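Local coordinates for protein extracellular ligand-binding receptor (PDB 4DQD) that binds aromatic acids such as 3-phenylpyruvic acid and probably delivers them to a membrane transporter as its solute-binding component, at residues 284-289 / 328-333; 72-77 / 94-99; 109-114 / 316-321. All coordinates share one frame; numbering follows the deposited sequence.

Contact 1: 284-289 / 328-333; sequences FGVHLW and ALNNGL. With 3PY (3-hydroxypyruvic acid), chain E; PPY (3-phenylpyruvic acid), chain B.
The amide of Asn331 meets the imidazole of His287 at the ring edge. The two planes are turned 37° against each other. Asn331 ND2 donates to His287 ND1 at 3.1 Å, with an N-H...N angle of 162°. The acceptor lies in the amide plane, while the donor sits somewhat out of the ring plane. His287 ND1 therefore accepts, and the bond helps to fix the rotation of the imidazole. Asn331 ND2 also donates to Asp290, so the amide itself is held in turn. The far side of the imidazole reaches the bound 3-phenylpyruvic acid, with His287 NE2 3.6 Å from PPY C4'. The same PPY C4' lies at the edge of the Phe284 ring, near its plane.

The indole of Trp289 lies flat against the second ligand, which is hydrogen-bonded by Arg267, Thr293 and Glu296. 3PY O1 of the 3-hydroxypyruvic acid lies over one face, offset toward the rim. With CG anti to the backbone N (chi1 -175°), the indole extends away from the imidazole site. Between the two rings, Val286 fills the contact. Its CG2 presses on the Asn330 amide, with Val286 CG2 3.3 Å from Asn330 ND2. That amide nitrogen is hydrogen-bonded to Asp290, which thus holds both asparagines.

Asn330 and Asn331 are the central residues of a type I beta turn from Leu329 to Gly332. The turn joins two short antiparallel strands, 327-329 and 332-334. This is a beta hairpin packed against the first turns of helix 284-305, beside the ligand cleft of a periplasmic binding protein.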
loop_
_atom_site.group_PDB
_atom_site.type_symbol
_atom_site.label_atom_id
_atom_site.label_comp_id
_atom_site.label_asym_id
_atom_site.label_seq_id
_atom_site.Cartn_x
_atom_site.Cartn_y
_atom_site.Cartn_z
ATOM N N PHE A 284 -5.824 -2.059 4.908
ATOM C CA PHE A 284 -5.351 -2.731 3.702
ATOM C C PHE A 284 -6.462 -3.166 2.761
ATOM O O PHE A 284 -6.259 -3.242 1.549
ATOM C CB PHE A 284 -4.346 -3.834 4.055
ATOM C CG PHE A 284 -3.109 -3.269 4.671
ATOM C CD1 PHE A 284 -2.917 -3.309 6.041
ATOM C CD2 PHE A 284 -2.186 -2.600 3.881
ATOM C CE1 PHE A 284 -1.793 -2.726 6.606
ATOM C CE2 PHE A 284 -1.078 -2.022 4.426
ATOM C CZ PHE A 284 -0.873 -2.079 5.798
ATOM N N GLY A 285 -7.647 -3.410 3.312
ATOM C CA GLY A 285 -8.791 -3.754 2.489
ATOM C C GLY A 285 -9.157 -2.596 1.581
ATOM O O GLY A 285 -9.713 -2.794 0.497
ATOM N N VAL A 286 -8.844 -1.377 2.019
ATOM C CA VAL A 286 -9.256 -0.200 1.258
ATOM C C VAL A 286 -8.421 -0.052 0.000
ATOM O O VAL A 286 -8.814 0.646 -0.939
ATOM C CB VAL A 286 -9.238 1.108 2.111
ATOM C CG1 VAL A 286 -7.933 1.886 1.918
ATOM C CG2 VAL A 286 -10.449 1.977 1.758
ATOM N N HIS A 287 -7.281 -0.737 -0.050
ATOM C CA HIS A 287 -6.496 -0.701 -1.281
ATOM C C HIS A 287 -7.182 -1.464 -2.415
ATOM O O HIS A 287 -7.005 -1.137 -3.586
ATOM C CB HIS A 287 -5.084 -1.201 -1.028
ATOM C CG HIS A 287 -4.381 -0.452 0.056
ATOM N ND1 HIS A 287 -4.688 0.855 0.370
ATOM C CD2 HIS A 287 -3.381 -0.817 0.895
ATOM C CE1 HIS A 287 -3.914 1.260 1.363
ATOM N NE2 HIS A 287 -3.109 0.268 1.694
ATOM N N LEU A 288 -7.983 -2.462 -2.063
ATOM C CA LEU A 288 -8.826 -3.132 -3.061
ATOM C C LEU A 288 -10.023 -2.246 -3.388
ATOM O O LEU A 288 -10.369 -2.040 -4.546
ATOM C CB LEU A 288 -9.322 -4.478 -2.529
ATOM C CG LEU A 288 -10.325 -5.223 -3.414
ATOM C CD1 LEU A 288 -9.822 -5.372 -4.858
ATOM C CD2 LEU A 288 -10.692 -6.594 -2.821
ATOM N N TRP A 289 -10.654 -1.719 -2.342
ATOM C CA TRP A 289 -11.823 -0.862 -2.505
ATOM C C TRP A 289 -11.518 0.332 -3.416
ATOM O O TRP A 289 -12.260 0.586 -4.366
ATOM C CB TRP A 289 -12.297 -0.382 -1.120
ATOM C CG TRP A 289 -13.567 0.416 -1.131
ATOM C CD1 TRP A 289 -13.680 1.779 -1.142
ATOM C CD2 TRP A 289 -14.903 -0.100 -1.109
ATOM N NE1 TRP A 289 -15.006 2.142 -1.127
ATOM C CE2 TRP A 289 -15.777 1.007 -1.109
ATOM C CE3 TRP A 289 -15.446 -1.390 -1.090
ATOM C CZ2 TRP A 289 -17.168 0.863 -1.089
ATOM C CZ3 TRP A 289 -16.827 -1.532 -1.074
ATOM C CH2 TRP A 289 -17.671 -0.411 -1.079
ATOM N N ALA A 328 -11.199 12.091 -4.630
ATOM C CA ALA A 328 -10.852 11.740 -3.268
ATOM C C ALA A 328 -11.010 10.239 -3.054
ATOM O O ALA A 328 -12.104 9.686 -3.160
ATOM C CB ALA A 328 -11.688 12.526 -2.258
ATOM N N LEU A 329 -9.887 9.593 -2.765
ATOM C CA LEU A 329 -9.861 8.189 -2.376
ATOM C C LEU A 329 -9.471 8.101 -0.907
ATOM O O LEU A 329 -9.001 9.078 -0.313
ATOM C CB LEU A 329 -8.824 7.433 -3.203
ATOM C CG LEU A 329 -9.097 7.360 -4.706
ATOM C CD1 LEU A 329 -7.913 6.689 -5.403
ATOM C CD2 LEU A 329 -10.392 6.597 -4.991
ATOM N N ASN A 330 -9.657 6.928 -0.312
ATOM C CA ASN A 330 -9.164 6.722 1.044
ATOM C C ASN A 330 -7.653 6.893 1.105
ATOM O O ASN A 330 -7.098 7.281 2.133
ATOM C CB ASN A 330 -9.565 5.334 1.522
ATOM C CG ASN A 330 -11.036 5.246 1.834
ATOM O OD1 ASN A 330 -11.449 5.594 2.939
ATOM N ND2 ASN A 330 -11.844 4.804 0.861
ATOM N N ASN A 331 -6.998 6.614 -0.017
ATOM C CA ASN A 331 -5.556 6.754 -0.113
ATOM C C ASN A 331 -5.057 8.167 -0.386
ATOM O O ASN A 331 -3.853 8.413 -0.320
ATOM C CB ASN A 331 -5.017 5.815 -1.191
ATOM C CG ASN A 331 -4.738 4.428 -0.659
ATOM O OD1 ASN A 331 -3.687 4.186 -0.055
ATOM N ND2 ASN A 331 -5.667 3.499 -0.892
ATOM N N GLY A 332 -5.966 9.098 -0.668
ATOM C CA GLY A 332 -5.575 10.480 -0.882
ATOM C C GLY A 332 -6.273 11.134 -2.068
ATOM O O GLY A 332 -7.214 10.576 -2.625
ATOM N N LEU A 333 -5.795 12.315 -2.457
ATOM C CA LEU A 333 -6.394 13.048 -3.571
ATOM C C LEU A 333 -5.674 12.655 -4.851
ATOM O O LEU A 333 -4.495 12.967 -5.022
ATOM C CB LEU A 333 -6.281 14.552 -3.341
ATOM C CG LEU A 333 -6.823 15.426 -4.469
ATOM C CD1 LEU A 333 -8.316 15.212 -4.633
ATOM C CD2 LEU A 333 -6.518 16.883 -4.149
HETATM C C1 3PY E . -15.898 1.458 -4.804
HETATM O O1 3PY E . -14.740 1.028 -4.572
HETATM O O2 3PY E . -16.120 2.694 -4.938
HETATM C C2 3PY E . -17.005 0.475 -4.917
HETATM O O3 3PY E . -18.166 0.851 -5.013
HETATM C C3 3PY E . -16.658 -0.966 -4.961
HETATM O O4 3PY E . -16.489 -1.281 -6.298
HETATM C C1 PPY B . 5.371 -4.355 0.728
HETATM O O1 PPY B . 5.423 -4.849 1.888
HETATM O O2 PPY B . 6.042 -4.757 -0.223
HETATM C C2 PPY B . 4.502 -3.212 0.490
HETATM O O3 PPY B . 4.378 -2.794 -0.666
HETATM C C3 PPY B . 3.912 -2.712 1.755
HETATM C "C1'" PPY B . 2.750 -1.807 1.642
HETATM C "C2'" PPY B . 2.689 -0.679 2.417
HETATM C "C3'" PPY B . 1.522 0.239 2.323
HETATM C "C4'" PPY B . 0.490 -0.053 1.469
HETATM C "C5'" PPY B . 0.563 -1.294 0.648
HETATM C "C6'" PPY B . 1.631 -2.132 0.724
#

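Contact 2: 72-77 / 94-99; sequences GSSLTP and MTMAAA. With PPY (3-phenylpyruvic acid), chain B.
Gly72 N donates to Met94 O at 2.9 Å, where strand 69-71 runs beside strand 93-95. One step on, Met96 N donates to Ser73 O. Gly72 O is approached by a carbon donor, Thr95 CA, at 3.1 Å. A cis peptide bond links Gly72 to Ser73. Beyond it a water bridges the chains by donating to both Ser74 O and Met96 O.

Side-chain polar contacts centre on Thr76. Its OG1 is anti to the carbonyl carbon (chi1 -66°), which turns the hydroxyl to the second segment and the ligand at once. Thr76 OG1 accepts from Ala99 N at 3.2 Å and donates to the keto oxygen PPY O3 at 2.9 Å. The hydroxyl proton thus goes to the ligand, while a backbone N-H supplies the other bond.

Packing is close around small residues. Ala97 CB touches Leu75 C at 3.3 Å, against the start of helix 76-88. Ala99 CB meets Thr76 CG2 tightly. The selenomethionine Met96 bends at its end and brings CE over Gly72 CA.

Two backbone N-H groups add to the grip on the ligand. Thr76 N donates to the carboxylate oxygen PPY O2 at 2.6 Å, with a nearly straight bond (166°). Ala98 N donates to PPY O3 at 3.0 Å. Arg175 also bonds the ligand. Leu75 is the N-cap of helix 76-88, so the helix end probably helps to stabilise the carboxylate. The arrangement is a beta-alpha-beta unit whose loops after the two strands supply part of the acid-binding site, as in periplasmic binding proteins.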
loop_
_atom_site.group_PDB
_atom_site.type_symbol
_atom_site.label_atom_id
_atom_site.label_comp_id
_atom_site.label_asym_id
_atom_site.label_seq_id
_atom_site.Cartn_x
_atom_site.Cartn_y
_atom_site.Cartn_z
ATOM N N GLY A 72 -3.742 -6.656 -7.878
ATOM C CA GLY A 72 -2.792 -7.313 -6.986
ATOM C C GLY A 72 -1.350 -6.948 -7.293
ATOM O O GLY A 72 -1.087 -6.129 -8.170
ATOM N N SER A 73 -0.410 -7.504 -6.540
ATOM C CA SER A 73 -0.692 -8.226 -5.307
ATOM C C SER A 73 -0.653 -7.243 -4.128
ATOM O O SER A 73 -0.833 -6.036 -4.303
ATOM C CB SER A 73 0.354 -9.333 -5.108
ATOM O OG SER A 73 0.123 -10.085 -3.924
ATOM N N SER A 74 -0.409 -7.763 -2.931
ATOM C CA SER A 74 -0.446 -6.962 -1.702
ATOM C C SER A 74 0.913 -6.358 -1.374
ATOM O O SER A 74 0.994 -5.340 -0.665
ATOM C CB SER A 74 -0.842 -7.850 -0.519
ATOM O OG SER A 74 -2.059 -8.527 -0.755
ATOM N N LEU A 75 1.974 -6.988 -1.871
ATOM C CA LEU A 75 3.343 -6.633 -1.515
ATOM C C LEU A 75 4.132 -6.285 -2.758
ATOM O O LEU A 75 3.839 -6.774 -3.854
ATOM C CB LEU A 75 4.044 -7.809 -0.818
ATOM C CG LEU A 75 3.252 -8.556 0.262
ATOM C CD1 LEU A 75 4.102 -9.692 0.858
ATOM C CD2 LEU A 75 2.793 -7.600 1.363
ATOM N N THR A 76 5.154 -5.463 -2.580
ATOM C CA THR A 76 5.982 -5.038 -3.701
ATOM C C THR A 76 6.706 -6.168 -4.456
ATOM O O THR A 76 6.599 -6.251 -5.681
ATOM C CB THR A 76 6.958 -3.936 -3.266
ATOM O OG1 THR A 76 6.195 -2.771 -2.916
ATOM C CG2 THR A 76 7.928 -3.589 -4.400
ATOM N N PRO A 77 7.447 -7.033 -3.743
ATOM C CA PRO A 77 8.191 -8.069 -4.478
ATOM C C PRO A 77 7.248 -9.029 -5.197
ATOM O O PRO A 77 7.603 -9.587 -6.236
ATOM C CB PRO A 77 8.979 -8.802 -3.384
ATOM C CG PRO A 77 8.388 -8.356 -2.082
ATOM C CD PRO A 77 7.798 -6.996 -2.315
HETATM N N MSE A 94 -4.240 -3.234 -11.420
HETATM C CA MSE A 94 -4.337 -2.321 -10.276
HETATM C C MSE A 94 -3.535 -2.944 -9.165
HETATM O O MSE A 94 -3.994 -3.884 -8.531
HETATM C CB MSE A 94 -5.797 -2.211 -9.815
HETATM C CG MSE A 94 -6.825 -2.066 -10.938
HETATM SE SE MSE A 94 -6.582 -0.525 -12.135
HETATM C CE MSE A 94 -6.923 0.854 -10.811
ATOM N N THR A 95 -2.324 -2.455 -8.932
ATOM C CA THR A 95 -1.522 -3.070 -7.886
ATOM C C THR A 95 -1.949 -2.509 -6.544
ATOM O O THR A 95 -2.372 -1.361 -6.455
ATOM C CB THR A 95 -0.009 -2.893 -8.105
ATOM O OG1 THR A 95 0.698 -3.617 -7.084
ATOM C CG2 THR A 95 0.402 -1.425 -8.050
HETATM N N MSE A 96 -1.864 -3.332 -5.503
HETATM C CA MSE A 96 -2.238 -2.880 -4.163
HETATM C C MSE A 96 -1.024 -2.635 -3.278
HETATM O O MSE A 96 -1.166 -2.352 -2.088
HETATM C CB MSE A 96 -3.215 -3.863 -3.500
HETATM C CG MSE A 96 -4.535 -3.956 -4.244
HETATM SE SE MSE A 96 -5.767 -5.214 -3.416
HETATM C CE MSE A 96 -4.831 -6.920 -3.782
ATOM N N ALA A 97 0.169 -2.725 -3.868
ATOM C CA ALA A 97 1.419 -2.532 -3.126
ATOM C C ALA A 97 1.947 -1.089 -3.216
ATOM O O ALA A 97 1.323 -0.235 -3.848
ATOM C CB ALA A 97 2.468 -3.538 -3.595
ATOM N N ALA A 98 3.084 -0.809 -2.574
ATOM C CA ALA A 98 3.419 0.593 -2.280
ATOM C C ALA A 98 4.633 1.190 -2.990
ATOM O O ALA A 98 4.704 2.409 -3.157
ATOM C CB ALA A 98 3.577 0.783 -0.768
ATOM N N ALA A 99 5.603 0.367 -3.379
ATOM C CA ALA A 99 6.859 0.934 -3.875
ATOM C C ALA A 99 6.690 1.720 -5.172
ATOM O O ALA A 99 5.947 1.314 -6.069
ATOM C CB ALA A 99 7.923 -0.147 -4.030
HETATM C C1 PPY B . 5.371 -4.355 0.728
HETATM O O1 PPY B . 5.423 -4.849 1.888
HETATM O O2 PPY B . 6.042 -4.757 -0.223
HETATM C C2 PPY B . 4.502 -3.212 0.490
HETATM O O3 PPY B . 4.378 -2.794 -0.666
HETATM C C3 PPY B . 3.912 -2.712 1.755
HETATM C "C1'" PPY B . 2.750 -1.807 1.642
HETATM C "C2'" PPY B . 2.689 -0.679 2.417
HETATM C "C3'" PPY B . 1.522 0.239 2.323
HETATM C "C4'" PPY B . 0.490 -0.053 1.469
HETATM C "C5'" PPY B . 0.563 -1.294 0.648
HETATM C "C6'" PPY B . 1.631 -2.132 0.724
HETATM O O HOH W 1 -1.506 -4.096 0.058
#

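Contact 3: 109-114 / 316-321; sequences RRKWVY and AIRDQI
Here the edge strand of a mixed beta sheet, 113-115, and the short 3-10 segment leading into it pack against the C-terminal part of helix 311-321. This is sheet-to-helix packing within the periplasmic binding protein fold. Arg318 carries most of it. Its chain starts with CG anti to the backbone N (chi1 -162°) and then bends, crossing the Trp112 indole. Arg318 CD lies over one face of the Trp112 six-membered ring, 3.6 Å from its centroid, in a CH-pi contact. The guanidinium stands steeply to the indole, at 80°, and lies too far off for more than a weak cation-pi attraction.

Arg318 NH1 donates to Lys111 O at 3.0 Å, with the carbonyl oxygen at the edge of the guanidinium. The group has two acidic partners as well. Arg318 NH2 forms a salt bridge with Asp319 OD1 at 2.8 Å, and Arg318 NH1 forms one with Glu322. The nearby Lys111 ammonium is hydrogen-bonded to Pro338 O. Glu322, which also makes a long, weak ion pair with Lys111, probably helps to offset the two like charges.

Tyr114 closes the buried side. Tyr114 OH makes a weak hydrogen bond to Arg318 O, at 2.7 Å. His341 stacks on the Tyr114 ring. A methyl group from the helix also rests on that ring: Ile321 CG2 sits over the centre of the Tyr114 ring, 3.6 Å from the centroid.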
loop_
_atom_site.group_PDB
_atom_site.type_symbol
_atom_site.label_atom_id
_atom_site.label_comp_id
_atom_site.label_asym_id
_atom_site.label_seq_id
_atom_site.Cartn_x
_atom_site.Cartn_y
_atom_site.Cartn_z
ATOM N N ARG A 109 5.367 -0.659 -20.328
ATOM C CA ARG A 109 4.690 -1.732 -19.608
ATOM C C ARG A 109 3.880 -1.174 -18.445
ATOM O O ARG A 109 2.737 -1.572 -18.231
ATOM C CB ARG A 109 5.702 -2.781 -19.132
ATOM C CG ARG A 109 6.373 -3.523 -20.301
ATOM C CD ARG A 109 7.703 -4.181 -19.917
ATOM N NE ARG A 109 8.758 -3.190 -19.692
ATOM C CZ ARG A 109 9.450 -3.069 -18.562
ATOM N NH1 ARG A 109 9.222 -3.888 -17.545
ATOM N NH2 ARG A 109 10.386 -2.131 -18.455
ATOM N N ARG A 110 4.461 -0.225 -17.713
ATOM C CA ARG A 110 3.752 0.430 -16.612
ATOM C C ARG A 110 2.577 1.292 -17.117
ATOM O O ARG A 110 1.725 1.731 -16.352
ATOM C CB ARG A 110 4.743 1.237 -15.767
ATOM C CG ARG A 110 5.698 0.332 -14.995
ATOM C CD ARG A 110 6.954 1.051 -14.515
ATOM N NE ARG A 110 7.632 0.231 -13.515
ATOM C CZ ARG A 110 8.362 -0.841 -13.796
ATOM N NH1 ARG A 110 8.555 -1.203 -15.060
ATOM N NH2 ARG A 110 8.915 -1.546 -12.815
ATOM N N LYS A 111 2.525 1.497 -18.426
ATOM C CA LYS A 111 1.377 2.117 -19.067
ATOM C C LYS A 111 0.088 1.333 -18.742
ATOM O O LYS A 111 -1.008 1.891 -18.753
ATOM C CB LYS A 111 1.638 2.193 -20.585
ATOM C CG LYS A 111 0.636 2.999 -21.394
ATOM C CD LYS A 111 0.513 4.450 -20.897
ATOM C CE LYS A 111 1.724 5.315 -21.246
ATOM N NZ LYS A 111 1.447 6.762 -20.928
ATOM N N TRP A 112 0.231 0.042 -18.435
ATOM C CA TRP A 112 -0.920 -0.803 -18.101
ATOM C C TRP A 112 -1.199 -0.897 -16.604
ATOM O O TRP A 112 -2.131 -1.578 -16.185
ATOM C CB TRP A 112 -0.732 -2.214 -18.697
ATOM C CG TRP A 112 -0.830 -2.182 -20.178
ATOM C CD1 TRP A 112 0.199 -2.036 -21.064
ATOM C CD2 TRP A 112 -2.030 -2.233 -20.959
ATOM N NE1 TRP A 112 -0.289 -2.004 -22.355
ATOM C CE2 TRP A 112 -1.655 -2.117 -22.311
ATOM C CE3 TRP A 112 -3.386 -2.362 -20.640
ATOM C CZ2 TRP A 112 -2.583 -2.143 -23.348
ATOM C CZ3 TRP A 112 -4.310 -2.382 -21.670
ATOM C CH2 TRP A 112 -3.905 -2.274 -23.009
ATOM N N VAL A 113 -0.398 -0.210 -15.800
ATOM C CA VAL A 113 -0.468 -0.387 -14.354
ATOM C C VAL A 113 -0.965 0.867 -13.650
ATOM O O VAL A 113 -0.529 1.974 -13.968
ATOM C CB VAL A 113 0.923 -0.766 -13.794
ATOM C CG1 VAL A 113 0.847 -1.019 -12.283
ATOM C CG2 VAL A 113 1.461 -1.985 -14.521
ATOM N N TYR A 114 -1.867 0.689 -12.685
ATOM C CA TYR A 114 -2.321 1.800 -11.833
ATOM C C TYR A 114 -2.120 1.435 -10.376
ATOM O O TYR A 114 -1.988 0.254 -10.045
ATOM C CB TYR A 114 -3.788 2.139 -12.118
ATOM C CG TYR A 114 -3.941 2.702 -13.507
ATOM C CD1 TYR A 114 -3.671 4.046 -13.759
ATOM C CD2 TYR A 114 -4.269 1.880 -14.578
ATOM C CE1 TYR A 114 -3.776 4.563 -15.031
ATOM C CE2 TYR A 114 -4.367 2.386 -15.857
ATOM C CZ TYR A 114 -4.119 3.725 -16.078
ATOM O OH TYR A 114 -4.210 4.224 -17.349
ATOM N N ALA A 316 -9.902 0.144 -23.346
ATOM C CA ALA A 316 -10.746 1.282 -23.015
ATOM C C ALA A 316 -10.695 1.600 -21.519
ATOM O O ALA A 316 -10.640 2.773 -21.128
ATOM C CB ALA A 316 -12.179 1.032 -23.468
ATOM N N ILE A 317 -10.720 0.568 -20.676
ATOM C CA ILE A 317 -10.559 0.781 -19.241
ATOM C C ILE A 317 -9.213 1.445 -18.965
ATOM O O ILE A 317 -9.140 2.411 -18.208
ATOM C CB ILE A 317 -10.678 -0.532 -18.439
ATOM C CG1 ILE A 317 -12.103 -1.092 -18.561
ATOM C CG2 ILE A 317 -10.298 -0.309 -16.968
ATOM C CD1 ILE A 317 -12.289 -2.449 -17.913
ATOM N N ARG A 318 -8.153 0.939 -19.598
ATOM C CA ARG A 318 -6.828 1.508 -19.406
ATOM C C ARG A 318 -6.830 2.988 -19.773
ATOM O O ARG A 318 -6.279 3.803 -19.038
ATOM C CB ARG A 318 -5.782 0.766 -20.250
ATOM C CG ARG A 318 -4.320 1.001 -19.797
ATOM C CD ARG A 318 -3.393 1.200 -20.991
ATOM N NE ARG A 318 -3.775 2.403 -21.735
ATOM C CZ ARG A 318 -3.420 3.631 -21.370
ATOM N NH1 ARG A 318 -2.657 3.809 -20.298
ATOM N NH2 ARG A 318 -3.821 4.684 -22.080
ATOM N N ASP A 319 -7.433 3.325 -20.912
ATOM C CA ASP A 319 -7.463 4.715 -21.377
ATOM C C ASP A 319 -8.252 5.593 -20.404
ATOM O O ASP A 319 -7.888 6.740 -20.129
ATOM C CB ASP A 319 -8.131 4.825 -22.757
ATOM C CG ASP A 319 -7.249 4.350 -23.907
ATOM O OD1 ASP A 319 -6.005 4.368 -23.792
ATOM O OD2 ASP A 319 -7.822 3.987 -24.965
ATOM N N GLN A 320 -9.357 5.062 -19.897
ATOM C CA GLN A 320 -10.248 5.861 -19.059
ATOM C C GLN A 320 -9.687 6.168 -17.668
ATOM O O GLN A 320 -9.863 7.275 -17.152
ATOM C CB GLN A 320 -11.625 5.196 -18.953
ATOM C CG GLN A 320 -12.396 5.186 -20.271
ATOM C CD GLN A 320 -12.704 6.589 -20.776
ATOM O OE1 GLN A 320 -13.057 7.475 -19.999
ATOM N NE2 GLN A 320 -12.562 6.797 -22.083
ATOM N N ILE A 321 -9.006 5.198 -17.062
ATOM C CA ILE A 321 -8.453 5.422 -15.738
ATOM C C ILE A 321 -7.384 6.513 -15.798
ATOM O O ILE A 321 -7.241 7.313 -14.881
ATOM C CB ILE A 321 -7.913 4.112 -15.113
ATOM C CG1 ILE A 321 -9.062 3.097 -14.950
ATOM C CG2 ILE A 321 -7.264 4.417 -13.763
ATOM C CD1 ILE A 321 -8.619 1.747 -14.390
#

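In the fold
Along the chain, contact 2 closes before either of the others opens. Contacts 1 and 3 interlock, with segments in the order 109-114, 284-289, 316-321 and 328-333. Contacts 2 and 3 share one sheet, since strands 93-95 and 113-115 are neighbours in it. Thr95 N lies 2.9 Å from Tyr114 O, probably hydrogen-bonded. Contact 1 touches contact 2 where Leu288 packs on Met96, and both reach the bound 3-phenylpyruvic acid. Their centres are about 13 Å apart. Contact 3 lies about 18 Å from contact 1, centre to centre, without touching it. The aromatic-acid site thus draws on chain regions far apart in sequence, while contact 3 packs helix 311-321 on the edge of the sheet whose neighbouring strand carries contact 2.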